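A-type flavoprotein (Giardia intestinalis, PDB 2Q9U) scavenges oxygen, probably by reducing it at a diiron site with electrons passed on by bound flavin mononucleotide. Local coordinates at residues A[5-10]-A[65-70]; A[61-66]-A[95-100]. All blocks are in the same frame, centred on the assembly; numbering follows the deposited sequence.

Contact 1 (A[5-10]-A[65-70])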
loop_
_atom_site.group_PDB
_atom_site.type_symbol
_atom_site.label_atom_id
_atom_site.label_comp_id
_atom_site.label_asym_id
_atom_site.label_seq_id
_atom_site.Cartn_x
_atom_site.Cartn_y
_atom_site.Cartn_z
ATOM N N PRO A 5 39.892 6.406 -5.798
ATOM C CA PRO A 5 38.891 7.462 -5.971
ATOM C C PRO A 5 38.123 7.715 -4.680
ATOM O O PRO A 5 37.851 6.777 -3.915
ATOM C CB PRO A 5 37.951 6.904 -7.041
ATOM C CG PRO A 5 38.695 5.772 -7.688
ATOM C CD PRO A 5 39.627 5.235 -6.655
ATOM N N LYS A 6 37.784 8.978 -4.442
ATOM C CA LYS A 6 37.090 9.393 -3.215
ATOM C C LYS A 6 35.593 9.613 -3.466
ATOM O O LYS A 6 35.211 10.547 -4.173
ATOM C CB LYS A 6 37.758 10.658 -2.659
ATOM C CG LYS A 6 36.893 11.526 -1.751
ATOM C CD LYS A 6 37.175 11.246 -0.322
ATOM C CE LYS A 6 36.753 12.403 0.549
ATOM N NZ LYS A 6 37.176 12.120 1.934
ATOM N N TYR A 7 34.759 8.761 -2.879
ATOM C CA TYR A 7 33.321 8.845 -3.086
ATOM C C TYR A 7 32.513 8.658 -1.793
ATOM O O TYR A 7 31.294 8.571 -1.832
ATOM C CB TYR A 7 32.851 7.895 -4.215
ATOM C CG TYR A 7 33.284 6.460 -4.036
ATOM C CD1 TYR A 7 32.577 5.593 -3.202
ATOM C CD2 TYR A 7 34.416 5.975 -4.683
ATOM C CE1 TYR A 7 32.985 4.251 -3.025
ATOM C CE2 TYR A 7 34.832 4.660 -4.514
ATOM C CZ TYR A 7 34.109 3.805 -3.690
ATOM O OH TYR A 7 34.549 2.504 -3.513
ATOM N N VAL A 8 33.201 8.616 -0.655
ATOM C CA VAL A 8 32.535 8.723 0.646
ATOM C C VAL A 8 33.152 9.853 1.453
ATOM O O VAL A 8 34.341 10.170 1.284
ATOM C CB VAL A 8 32.576 7.410 1.488
ATOM C CG1 VAL A 8 31.751 6.299 0.805
ATOM C CG2 VAL A 8 34.031 6.973 1.830
ATOM N N GLN A 9 32.348 10.449 2.330
ATOM C CA GLN A 9 32.853 11.456 3.252
ATOM C C GLN A 9 33.239 10.759 4.555
ATOM O O GLN A 9 32.421 10.010 5.123
ATOM C CB GLN A 9 31.783 12.527 3.552
ATOM C CG GLN A 9 32.278 13.547 4.622
ATOM C CD GLN A 9 31.178 14.293 5.357
ATOM O OE1 GLN A 9 29.998 14.086 5.119
ATOM N NE2 GLN A 9 31.579 15.196 6.243
ATOM N N ASP A 10 34.466 10.992 5.038
ATOM C CA ASP A 10 34.852 10.478 6.367
ATOM C C ASP A 10 34.142 11.278 7.427
ATOM O O ASP A 10 34.020 12.498 7.320
ATOM C CB ASP A 10 36.362 10.575 6.588
ATOM C CG ASP A 10 37.134 9.806 5.544
ATOM O OD1 ASP A 10 36.686 8.698 5.159
ATOM O OD2 ASP A 10 38.173 10.327 5.086
ATOM N N TRP A 65 29.821 -0.243 3.204
ATOM C CA TRP A 65 30.461 -0.381 4.506
ATOM C C TRP A 65 31.979 -0.586 4.348
ATOM O O TRP A 65 32.801 0.072 5.019
ATOM C CB TRP A 65 29.822 -1.581 5.205
ATOM C CG TRP A 65 30.430 -2.013 6.530
ATOM C CD1 TRP A 65 30.528 -1.271 7.685
ATOM C CD2 TRP A 65 30.969 -3.315 6.846
ATOM N NE1 TRP A 65 31.107 -2.029 8.675
ATOM C CE2 TRP A 65 31.387 -3.278 8.193
ATOM C CE3 TRP A 65 31.171 -4.491 6.102
ATOM C CZ2 TRP A 65 32.001 -4.385 8.834
ATOM C CZ3 TRP A 65 31.771 -5.594 6.740
ATOM C CH2 TRP A 65 32.173 -5.528 8.089
ATOM N N LEU A 66 32.363 -1.486 3.450
ATOM C CA LEU A 66 33.799 -1.749 3.250
ATOM C C LEU A 66 34.488 -0.493 2.694
ATOM O O LEU A 66 35.633 -0.199 3.080
ATOM C CB LEU A 66 33.981 -2.947 2.308
ATOM C CG LEU A 66 33.552 -4.291 2.929
ATOM C CD1 LEU A 66 33.512 -5.424 1.878
ATOM C CD2 LEU A 66 34.456 -4.674 4.124
ATOM N N SER A 67 33.783 0.235 1.820
ATOM C CA SER A 67 34.311 1.471 1.222
ATOM C C SER A 67 34.571 2.539 2.281
ATOM O O SER A 67 35.617 3.197 2.264
ATOM C CB SER A 67 33.393 2.014 0.120
ATOM O OG SER A 67 33.438 1.144 -1.000
ATOM N N ARG A 68 33.613 2.710 3.196
ATOM C CA ARG A 68 33.802 3.622 4.322
ATOM C C ARG A 68 34.962 3.228 5.233
ATOM O O ARG A 68 35.764 4.077 5.622
ATOM C CB ARG A 68 32.511 3.775 5.129
ATOM C CG ARG A 68 31.369 4.384 4.318
ATOM C CD ARG A 68 30.235 4.725 5.282
ATOM N NE ARG A 68 29.010 5.088 4.578
ATOM C CZ ARG A 68 28.794 6.275 4.027
ATOM N NH1 ARG A 68 29.741 7.214 4.086
ATOM N NH2 ARG A 68 27.631 6.516 3.412
ATOM N N ILE A 69 35.070 1.940 5.549
ATOM C CA ILE A 69 36.208 1.467 6.346
ATOM C C ILE A 69 37.545 1.720 5.630
ATOM O O ILE A 69 38.476 2.258 6.219
ATOM C CB ILE A 69 36.093 -0.044 6.710
ATOM C CG1 ILE A 69 34.895 -0.256 7.643
ATOM C CG2 ILE A 69 37.347 -0.508 7.489
ATOM C CD1 ILE A 69 34.496 -1.746 7.816
ATOM N N ALA A 70 37.630 1.320 4.375
ATOM C CA ALA A 70 38.870 1.457 3.584
ATOM C C ALA A 70 39.307 2.911 3.452
ATOM O O ALA A 70 40.501 3.199 3.302
ATOM C CB ALA A 70 38.690 0.823 2.183
HETATM O O HOH W 1 32.261 7.389 5.479
HETATM O O HOH W 2 34.970 6.742 5.865
#
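Val8 and its neighbours in the N-terminal loop, just ahead of strand 12-14, lie along helix 62-72 of the beta-lactamase-like fold, meeting it at Ser67 and Arg68. Arg68 leaves the helix with CG anti to its own carbonyl carbon (chi1 -62°) and runs extended to NE, which carries the guanidinium alongside Val8. There Val8 CG1 lies over one face of the group, and Val8 CB is 3.9 Å from Arg68 NH1. Two waters bridge loop and helix, each joining a backbone carbonyl to a side chain. The first sits in the guanidinium plane, accepting from Arg68 NH1 at 2.9 Å and donating to Gln9 O at 2.6 Å. The second donates to Asp10 OD1 (2.7 Å) and to Arg68 O (2.8 Å). Further along, Ser67 OG approaches the edge of the Tyr7 ring, 3.1 Å from Tyr7 OH; Ser67 OG is hydrogen-bonded to Glu63 O. Arg68 NH2 makes a salt bridge to Glu64 and NH1 one to Asp279 of the second subunit, so acids of two chains hold the guanidinium; Tyr7 OH is hydrogen-bonded to Glu386 of that subunit. The result is a water-bridged loop-on-helix contact at a subunit interface of a metallo-beta-lactamase-like domain.

Contact 2 (A[61-66]-A[95-100])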
loop_
_atom_site.group_PDB
_atom_site.type_symbol
_atom_site.label_atom_id
_atom_site.label_comp_id
_atom_site.label_asym_id
_atom_site.label_seq_id
_atom_site.Cartn_x
_atom_site.Cartn_y
_atom_site.Cartn_z
ATOM N N PHE A 61 24.422 -3.982 1.777
ATOM C CA PHE A 61 25.207 -2.745 1.933
ATOM C C PHE A 61 26.686 -2.997 2.204
ATOM O O PHE A 61 27.422 -2.067 2.571
ATOM C CB PHE A 61 24.582 -1.922 3.082
ATOM C CG PHE A 61 23.125 -1.653 2.875
ATOM C CD1 PHE A 61 22.712 -0.664 1.976
ATOM C CD2 PHE A 61 22.159 -2.410 3.531
ATOM C CE1 PHE A 61 21.331 -0.407 1.744
ATOM C CE2 PHE A 61 20.778 -2.171 3.312
ATOM C CZ PHE A 61 20.370 -1.160 2.419
ATOM N N ALA A 62 27.117 -4.250 2.003
ATOM C CA ALA A 62 28.476 -4.664 2.331
ATOM C C ALA A 62 29.560 -3.806 1.697
ATOM O O ALA A 62 30.491 -3.414 2.390
ATOM C CB ALA A 62 28.705 -6.147 1.974
ATOM N N GLU A 63 29.431 -3.513 0.394
ATOM C CA GLU A 63 30.488 -2.791 -0.345
ATOM C C GLU A 63 30.568 -1.341 0.072
ATOM O O GLU A 63 31.642 -0.754 0.118
ATOM C CB GLU A 63 30.279 -2.865 -1.867
ATOM C CG GLU A 63 30.424 -4.297 -2.462
ATOM C CD GLU A 63 31.839 -4.919 -2.332
ATOM O OE1 GLU A 63 32.853 -4.192 -2.136
ATOM O OE2 GLU A 63 31.941 -6.170 -2.440
ATOM N N GLU A 64 29.415 -0.766 0.386
ATOM C CA GLU A 64 29.409 0.591 0.957
ATOM C C GLU A 64 30.139 0.682 2.303
ATOM O O GLU A 64 30.975 1.583 2.522
ATOM C CB GLU A 64 27.971 1.100 1.065
ATOM C CG GLU A 64 27.889 2.572 1.526
ATOM C CD GLU A 64 26.455 3.110 1.667
ATOM O OE1 GLU A 64 25.454 2.425 1.324
ATOM O OE2 GLU A 64 26.341 4.245 2.163
ATOM N N TRP A 65 29.821 -0.243 3.204
ATOM C CA TRP A 65 30.461 -0.381 4.506
ATOM C C TRP A 65 31.979 -0.586 4.348
ATOM O O TRP A 65 32.801 0.072 5.019
ATOM C CB TRP A 65 29.822 -1.581 5.205
ATOM C CG TRP A 65 30.430 -2.013 6.530
ATOM C CD1 TRP A 65 30.528 -1.271 7.685
ATOM C CD2 TRP A 65 30.969 -3.315 6.846
ATOM N NE1 TRP A 65 31.107 -2.029 8.675
ATOM C CE2 TRP A 65 31.387 -3.278 8.193
ATOM C CE3 TRP A 65 31.171 -4.491 6.102
ATOM C CZ2 TRP A 65 32.001 -4.385 8.834
ATOM C CZ3 TRP A 65 31.771 -5.594 6.740
ATOM C CH2 TRP A 65 32.173 -5.528 8.089
ATOM N N LEU A 66 32.363 -1.486 3.450
ATOM C CA LEU A 66 33.799 -1.749 3.250
ATOM C C LEU A 66 34.488 -0.493 2.694
ATOM O O LEU A 66 35.633 -0.199 3.080
ATOM C CB LEU A 66 33.981 -2.947 2.308
ATOM C CG LEU A 66 33.552 -4.291 2.929
ATOM C CD1 LEU A 66 33.512 -5.424 1.878
ATOM C CD2 LEU A 66 34.456 -4.674 4.124
ATOM N N LYS A 95 29.000 -12.920 6.176
ATOM C CA LYS A 95 28.883 -14.212 5.464
ATOM C C LYS A 95 29.829 -14.293 4.263
ATOM O O LYS A 95 30.631 -15.221 4.154
ATOM C CB LYS A 95 27.441 -14.494 5.029
ATOM C CG LYS A 95 27.249 -15.910 4.505
ATOM C CD LYS A 95 25.788 -16.228 4.233
ATOM C CE LYS A 95 25.606 -17.720 3.973
ATOM N NZ LYS A 95 26.644 -18.300 3.049
ATOM N N ASP A 96 29.725 -13.316 3.368
ATOM C CA ASP A 96 30.421 -13.370 2.088
ATOM C C ASP A 96 31.777 -12.681 2.172
ATOM O O ASP A 96 32.586 -12.764 1.248
ATOM C CB ASP A 96 29.571 -12.728 0.990
ATOM C CG ASP A 96 28.562 -13.690 0.394
ATOM O OD1 ASP A 96 28.856 -14.903 0.339
ATOM O OD2 ASP A 96 27.476 -13.234 -0.019
ATOM N N HIS A 97 31.915 -11.752 3.133
ATOM C CA HIS A 97 32.946 -10.698 3.149
ATOM C C HIS A 97 33.970 -10.704 4.275
ATOM O O HIS A 97 34.846 -9.904 4.357
ATOM C CB HIS A 97 32.337 -9.310 3.087
ATOM C CG HIS A 97 31.516 -9.057 1.868
ATOM N ND1 HIS A 97 30.161 -9.259 1.826
ATOM C CD2 HIS A 97 31.858 -8.608 0.654
ATOM C CE1 HIS A 97 29.706 -8.937 0.643
ATOM N NE2 HIS A 97 30.719 -8.550 -0.089
ATOM N N TYR A 98 33.831 -11.599 5.174
ATOM C CA TYR A 98 34.628 -11.504 6.391
ATOM C C TYR A 98 36.105 -11.733 6.089
ATOM O O TYR A 98 36.979 -11.185 6.760
ATOM C CB TYR A 98 34.143 -12.519 7.426
ATOM C CG TYR A 98 34.622 -13.930 7.169
ATOM C CD1 TYR A 98 33.897 -14.795 6.359
ATOM C CD2 TYR A 98 35.801 -14.397 7.735
ATOM C CE1 TYR A 98 34.332 -16.085 6.121
ATOM C CE2 TYR A 98 36.243 -15.685 7.503
ATOM C CZ TYR A 98 35.505 -16.524 6.696
ATOM O OH TYR A 98 35.945 -17.807 6.464
ATOM N N HIS A 99 36.374 -12.547 5.074
ATOM C CA HIS A 99 37.758 -12.800 4.622
ATOM C C HIS A 99 38.503 -11.550 4.181
ATOM O O HIS A 99 39.732 -11.566 4.086
ATOM C CB HIS A 99 37.788 -13.773 3.446
ATOM C CG HIS A 99 37.826 -15.207 3.849
ATOM N ND1 HIS A 99 38.749 -15.703 4.745
ATOM C CD2 HIS A 99 37.055 -16.255 3.475
ATOM C CE1 HIS A 99 38.545 -17.000 4.900
ATOM N NE2 HIS A 99 37.518 -17.357 4.148
ATOM N N LYS A 100 37.771 -10.474 3.897
ATOM C CA LYS A 100 38.410 -9.256 3.412
ATOM C C LYS A 100 39.254 -8.592 4.479
ATOM O O LYS A 100 40.174 -7.825 4.161
ATOM C CB LYS A 100 37.395 -8.288 2.794
ATOM C CG LYS A 100 36.692 -8.925 1.575
ATOM C CD LYS A 100 35.800 -7.964 0.857
ATOM C CE LYS A 100 35.125 -8.625 -0.368
ATOM N NZ LYS A 100 34.230 -7.633 -1.057
#
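The His97 imidazole receives Ala62 CB over one face, a CH-pi contact 3.6 Å from the ring centroid and 27° off the normal. The methyl sits toward the rim, and Ala62 CB comes to 3.2 Å from His97 CE1. At the ring's edge, near its plane, is Glu63 OE2, 3.6 Å from His97 NE2, with the carboxylate turned 76° from the imidazole; Lys100 CD also lies at the edge, in plane. Leu66 CD1 arrives obliquely, 3.8 Å from His97 CD2, and also rests 3.6 Å from Lys100 CD. Lys100 stretches straight out beyond CG, while Glu63 is bent at its second torsion (chi2 -64°), and this brings their ends together in a salt bridge, Glu63 OE2 to Lys100 NZ at 3.0 Å. His97 ND1 is hydrogen-bonded to Ser93 O, which helps set the ring's rotation. Helix 62-72 and the short helix 94-97 with its 3-10 continuation are thus joined by apolar contact through Ala62 and Leu66 and an ion pair on the more exposed side. With the carboxylate and the ammonium both near the imidazole, their effects on the histidine's ionisation would probably offset each other in part.

Contacts 1 and 2 use different faces of helix 62-72 and overlap at Trp65 and Leu66, with centres 13 Å apart. The N-terminal loop lies on one face, and 95-100 lies on another, toward the start of the helix. Glu63 ties the two together, its carboxylate serving contact 2 and its backbone carbonyl contact 1. The helix links strand 52-54 to the parallel strand 80-82, a beta-alpha-beta crossover. Both contacts lie away from the flavin and diiron sites, although the chain between strand 80-82 and helix 94-97 carries the diiron pocket residues His85, Glu87, Asp89 and His90.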